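Laccase (Botrytis aclada, PDB 3SQR) oxidises phenolic substrates such as hydroquinones at the expense of dioxygen, which it reduces to water, using copper ions, and probably serves in lignin degradation and detoxification. Local coordinates at residues A[402-407]-A[529-534]; A[521-526]-A[535-540]. One frame throughout, in Å; residues are numbered along the deposited sequence. Where two conformers were deposited one is given.

Interaction 1: A[402-407]-A[529-534]. With CU (copper (II) ion), chain D; NAG (2-acetamido-2-deoxy-beta-D-glucopyranose), chain I.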
# COMPACT_ATOMS: atom_id res chain seq x y z
N PHE A 402 15.68 5.17 17.32
CA PHE A 402 15.25 6.30 16.50
C PHE A 402 13.74 6.21 16.34
O PHE A 402 13.23 5.19 15.93
CB PHE A 402 15.89 6.22 15.13
CG PHE A 402 15.64 7.38 14.26
CD1 PHE A 402 14.48 7.47 13.50
CD2 PHE A 402 16.58 8.39 14.16
CE1 PHE A 402 14.25 8.56 12.68
CE2 PHE A 402 16.36 9.47 13.33
CZ PHE A 402 15.17 9.55 12.60
N THR A 403 13.06 7.29 16.65
CA THR A 403 11.62 7.36 16.52
C THR A 403 11.28 8.60 15.73
O THR A 403 11.97 9.61 15.83
CB THR A 403 10.88 7.43 17.84
OG1 THR A 403 11.20 8.67 18.51
CG2 THR A 403 11.19 6.28 18.75
N TRP A 404 10.20 8.51 14.96
CA TRP A 404 9.55 9.67 14.35
C TRP A 404 8.45 10.17 15.28
O TRP A 404 7.77 9.35 15.93
CB TRP A 404 8.93 9.30 12.98
CG TRP A 404 9.89 8.71 12.02
CD1 TRP A 404 10.12 7.39 11.85
CD2 TRP A 404 10.82 9.40 11.19
NE1 TRP A 404 11.10 7.21 10.91
CE2 TRP A 404 11.55 8.42 10.48
CE3 TRP A 404 11.12 10.76 10.97
CZ2 TRP A 404 12.56 8.73 9.60
CZ3 TRP A 404 12.12 11.06 10.06
CH2 TRP A 404 12.83 10.05 9.38
N THR A 405 8.19 11.47 15.26
CA THR A 405 7.15 12.02 16.06
C THR A 405 6.24 12.87 15.21
O THR A 405 6.63 13.43 14.20
CB THR A 405 7.74 12.89 17.22
OG1 THR A 405 8.48 13.95 16.61
CG2 THR A 405 8.65 12.03 18.17
N ILE A 406 4.99 12.90 15.64
CA ILE A 406 3.94 13.74 15.09
C ILE A 406 3.47 14.61 16.24
O ILE A 406 2.95 14.12 17.25
CB ILE A 406 2.78 12.90 14.66
CG1 ILE A 406 3.29 11.75 13.77
CG2 ILE A 406 1.75 13.80 13.90
CD1 ILE A 406 3.17 12.03 12.33
N ASN A 407 3.68 15.90 16.07
CA ASN A 407 3.55 16.86 17.15
C ASN A 407 4.10 16.34 18.43
O ASN A 407 3.43 16.28 19.47
CB ASN A 407 2.08 17.24 17.28
CG ASN A 407 1.74 18.34 16.37
OD1 ASN A 407 2.11 18.32 15.22
ND2 ASN A 407 1.02 19.31 16.88
N ALA A 529 8.21 0.80 5.91
CA ALA A 529 7.92 -0.06 7.01
C ALA A 529 8.75 0.31 8.22
O ALA A 529 8.22 0.29 9.32
CB ALA A 529 8.11 -1.58 6.63
N TRP A 530 10.03 0.63 8.01
CA TRP A 530 10.84 1.09 9.14
C TRP A 530 10.23 2.29 9.82
O TRP A 530 10.24 2.31 11.06
CB TRP A 530 12.26 1.40 8.73
CG TRP A 530 12.92 0.37 7.88
CD1 TRP A 530 13.41 0.53 6.64
CD2 TRP A 530 13.24 -0.98 8.26
NE1 TRP A 530 14.01 -0.61 6.21
CE2 TRP A 530 13.94 -1.54 7.21
CE3 TRP A 530 13.09 -1.71 9.45
CZ2 TRP A 530 14.44 -2.84 7.26
CZ3 TRP A 530 13.57 -2.98 9.50
CH2 TRP A 530 14.23 -3.53 8.40
N HIS A 531 9.72 3.25 9.03
CA HIS A 531 9.20 4.51 9.59
C HIS A 531 7.90 4.26 10.33
O HIS A 531 7.70 4.77 11.43
CB HIS A 531 9.02 5.55 8.49
CG HIS A 531 10.32 5.96 7.86
ND1 HIS A 531 10.41 6.91 6.89
CD2 HIS A 531 11.59 5.51 8.06
CE1 HIS A 531 11.67 7.06 6.53
NE2 HIS A 531 12.41 6.23 7.25
N ALA A 532 7.05 3.41 9.77
CA ALA A 532 5.86 2.99 10.48
C ALA A 532 6.19 2.36 11.81
O ALA A 532 5.61 2.69 12.84
CB ALA A 532 4.99 2.00 9.58
N SER A 533 7.15 1.45 11.79
CA SER A 533 7.58 0.76 13.01
C SER A 533 8.22 1.71 14.05
O SER A 533 8.07 1.50 15.29
CB SER A 533 8.55 -0.32 12.66
OG SER A 533 7.82 -1.46 12.28
N GLU A 534 8.83 2.77 13.53
CA GLU A 534 9.40 3.90 14.29
C GLU A 534 8.40 4.94 14.71
O GLU A 534 8.77 6.00 15.18
CB GLU A 534 10.56 4.48 13.49
CG GLU A 534 11.72 3.53 13.46
CD GLU A 534 12.66 3.66 12.31
OE1 GLU A 534 12.56 4.62 11.54
OE2 GLU A 534 13.55 2.75 12.17
CU CU D . 8.73 7.77 6.17
C1 NAG I . 0.67 20.46 16.10
C2 NAG I . -0.76 20.97 16.28
C3 NAG I . -0.92 22.27 15.50
C4 NAG I . 0.15 23.27 15.90
C5 NAG I . 1.51 22.64 15.60
C6 NAG I . 2.66 23.61 15.92
C7 NAG I . -2.58 19.35 16.70
C8 NAG I . -3.63 18.42 16.13
N2 NAG I . -1.81 20.02 15.86
O3 NAG I . -2.19 22.75 15.81
O4 NAG I . 0.00 24.42 15.10
O5 NAG I . 1.59 21.50 16.44
O6 NAG I . 2.56 23.92 17.30
O7 NAG I . -2.48 19.44 17.92
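The backbones of Trp-404 and Glu-534 meet where the edge strand 402-406 passes the end of helix 529-533, and Trp-404 N donates to Glu-534 O over 2.9 Å at 157°. This is the third cupredoxin domain of a multicopper oxidase, and the helix carries His-531, a ligand of the type 1 copper. His-531 ND1 binds the copper at 2.0 Å; His-463 and Cys-526 complete the site. Trp-404 lies obliquely against the His-531 imidazole, its CZ2 standing over the centre of that ring, 3.4 Å above the plane. The indole also meets His-463 edge-to-face, which makes it a second-shell residue touching two copper ligands. With CG anti to its carbonyl carbon (chi1 -56°), Trp-404 brings its indole nitrogen within reach of the Glu-534 carboxylate. The bond from Trp-404 NE1 to Glu-534 OE1 is weak, 3.0 Å long but bent to 134°. Phe-402 comes in from two residues earlier in the strand, its CE1 above the rim of the indole. At the strand's far end Asn-407 carries an N-linked glycan. The buried Phe-402 O, with no hydrogen-bonding partner in the model, lies 3.3 Å from Glu-534 CG.

Interaction 2: A[521-526]-A[535-540]. With CU (copper (II) ion), chain E; CU (copper (II) ion), chain D.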
# COMPACT_ATOMS: atom_id res chain seq x y z
N SER A 521 -11.86 4.46 13.36
CA SER A 521 -10.57 4.81 13.84
C SER A 521 -9.62 4.46 12.72
O SER A 521 -9.36 3.28 12.48
CB SER A 521 -10.27 4.01 15.07
OG SER A 521 -10.47 2.63 14.83
N TRP A 522 -9.09 5.50 12.11
CA TRP A 522 -8.35 5.39 10.86
C TRP A 522 -6.89 5.77 10.99
O TRP A 522 -6.56 6.91 11.26
CB TRP A 522 -9.06 6.24 9.81
CG TRP A 522 -10.47 5.87 9.69
CD1 TRP A 522 -11.56 6.67 9.89
CD2 TRP A 522 -10.99 4.60 9.35
NE1 TRP A 522 -12.68 6.00 9.71
CE2 TRP A 522 -12.40 4.73 9.34
CE3 TRP A 522 -10.43 3.39 8.95
CZ2 TRP A 522 -13.24 3.70 8.99
CZ3 TRP A 522 -11.28 2.34 8.61
CH2 TRP A 522 -12.68 2.50 8.66
N LEU A 523 -6.04 4.81 10.78
CA LEU A 523 -4.61 5.00 10.85
C LEU A 523 -4.12 5.85 9.66
O LEU A 523 -4.64 5.73 8.53
CB LEU A 523 -3.90 3.66 10.84
CG LEU A 523 -2.39 3.69 11.07
CD1 LEU A 523 -2.10 4.19 12.54
CD2 LEU A 523 -1.77 2.34 10.83
N LEU A 524 -3.17 6.74 9.91
CA LEU A 524 -2.47 7.42 8.84
C LEU A 524 -0.99 7.28 9.18
O LEU A 524 -0.60 7.48 10.31
CB LEU A 524 -2.85 8.89 8.77
CG LEU A 524 -1.99 9.72 7.79
CD1 LEU A 524 -2.84 10.79 7.12
CD2 LEU A 524 -0.75 10.29 8.54
N HIS A 525 -0.18 6.87 8.22
CA HIS A 525 1.18 6.58 8.51
C HIS A 525 2.03 6.60 7.28
O HIS A 525 1.51 6.48 6.17
CB HIS A 525 1.30 5.21 9.16
CG HIS A 525 0.90 4.09 8.27
ND1 HIS A 525 1.81 3.27 7.63
CD2 HIS A 525 -0.33 3.66 7.89
CE1 HIS A 525 1.15 2.35 6.95
NE2 HIS A 525 -0.14 2.59 7.06
N CYS A 526 3.32 6.80 7.50
CA CYS A 526 4.31 6.55 6.45
C CYS A 526 4.33 5.03 6.18
O CYS A 526 4.34 4.22 7.13
CB CYS A 526 5.69 7.00 6.90
SG CYS A 526 6.85 6.69 5.63
N GLY A 535 7.10 4.66 14.52
CA GLY A 535 6.09 5.53 14.96
C GLY A 535 5.68 6.72 14.13
O GLY A 535 4.98 7.63 14.67
N LEU A 536 5.99 6.76 12.84
CA LEU A 536 5.55 7.84 12.02
C LEU A 536 4.12 7.62 11.58
O LEU A 536 3.85 7.16 10.47
CB LEU A 536 6.44 8.01 10.75
CG LEU A 536 6.55 9.41 10.24
CD1 LEU A 536 7.61 9.50 9.14
CD2 LEU A 536 5.25 9.93 9.72
N ALA A 537 3.22 8.01 12.43
CA ALA A 537 1.85 7.62 12.30
C ALA A 537 1.00 8.40 13.27
O ALA A 537 1.45 8.78 14.33
CB ALA A 537 1.73 6.09 12.58
N MET A 538 -0.28 8.55 12.91
CA MET A 538 -1.27 9.02 13.80
C MET A 538 -2.60 8.35 13.40
O MET A 538 -2.61 7.45 12.58
CB MET A 538 -1.34 10.53 13.79
CG MET A 538 -1.44 11.11 12.40
SD MET A 538 -3.00 10.89 11.74
CE MET A 538 -3.97 11.99 12.85
N GLN A 539 -3.67 8.70 14.06
CA GLN A 539 -4.94 8.12 13.70
C GLN A 539 -6.06 9.09 13.96
O GLN A 539 -5.98 9.90 14.86
CB GLN A 539 -5.17 6.78 14.40
CG GLN A 539 -5.35 6.87 15.91
CD GLN A 539 -5.37 5.51 16.56
OE1 GLN A 539 -6.29 4.72 16.38
NE2 GLN A 539 -4.35 5.25 17.36
N PHE A 540 -7.08 9.00 13.11
CA PHE A 540 -8.26 9.82 13.24
C PHE A 540 -9.35 8.99 13.88
O PHE A 540 -9.67 7.91 13.40
CB PHE A 540 -8.72 10.32 11.87
CG PHE A 540 -7.71 11.15 11.19
CD1 PHE A 540 -7.57 12.49 11.48
CD2 PHE A 540 -6.85 10.59 10.24
CE1 PHE A 540 -6.65 13.26 10.89
CE2 PHE A 540 -5.87 11.39 9.57
CZ PHE A 540 -5.77 12.71 9.90
CU CU E . -1.67 1.34 6.72
CU CU D . 8.73 7.77 6.17
O HOH W 1 -0.88 0.12 5.22
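His-525 and Ala-537 face each other as a non-hydrogen-bonded pair of the antiparallel ladder, at the copper end of this cupredoxin sheet, with His-525 CB 3.6 Å from Ala-537 CB. His-525 NE2 binds a type 3 copper at 2.0 Å, beside a water and the imidazoles of His-170 and His-468. Next in sequence, Cys-526 SG holds the type 1 copper at 2.2 Å, its sulfur extended away from the backbone N (chi1 -180°). The His-525 ring is itself held by its other nitrogen: His-525 ND1 donates to Cys-526 O over 2.7 Å from well above the carbonyl plane. Leu-536 CD1 comes within 3.6 Å of the type 1 copper and packs on Cys-526 CB. Behind the ligands, Cys-526 N donates to Leu-536 O, and paired bonds join Leu-524 with Met-538 and Trp-522 with Phe-540. On the Leu-524 face, Met-538 folds back so that Met-538 SD reaches Leu-524 CB at 3.6 Å and CE sits over the rim of the Phe-540 ring, while Leu-524 CD1 meets that ring at its edge. Farther out, Tyr-451 touches all three side chains. The Cys-526 sulfur and backbone and the His-525 imidazole thus link the two coppers, consistent with the Cys-His electron-transfer route of multicopper oxidases.

The centres of interactions 1 and 2 lie 10 Å apart in the third cupredoxin domain, and their segments alternate along the chain: 402-407, 521-526, 529-534, 535-540. Strand 520-526, helix 529-533 and strand 537-542 follow one another, so the helix of interaction 1 connects the two strands paired in interaction 2. A Schellman motif ends that helix at Gly-535, with Leu-536 N probably bonded to His-531 O at 3.0 Å. Strand 402-406 belongs to the other sheet of the domain, and Trp-404 CB packs on Leu-536 CB. Both contacts reach the type 1 copper, giving it His-531 and Cys-526, and interaction 2 continues to a type 3 copper of the trinuclear cluster, where multicopper oxidases reduce oxygen.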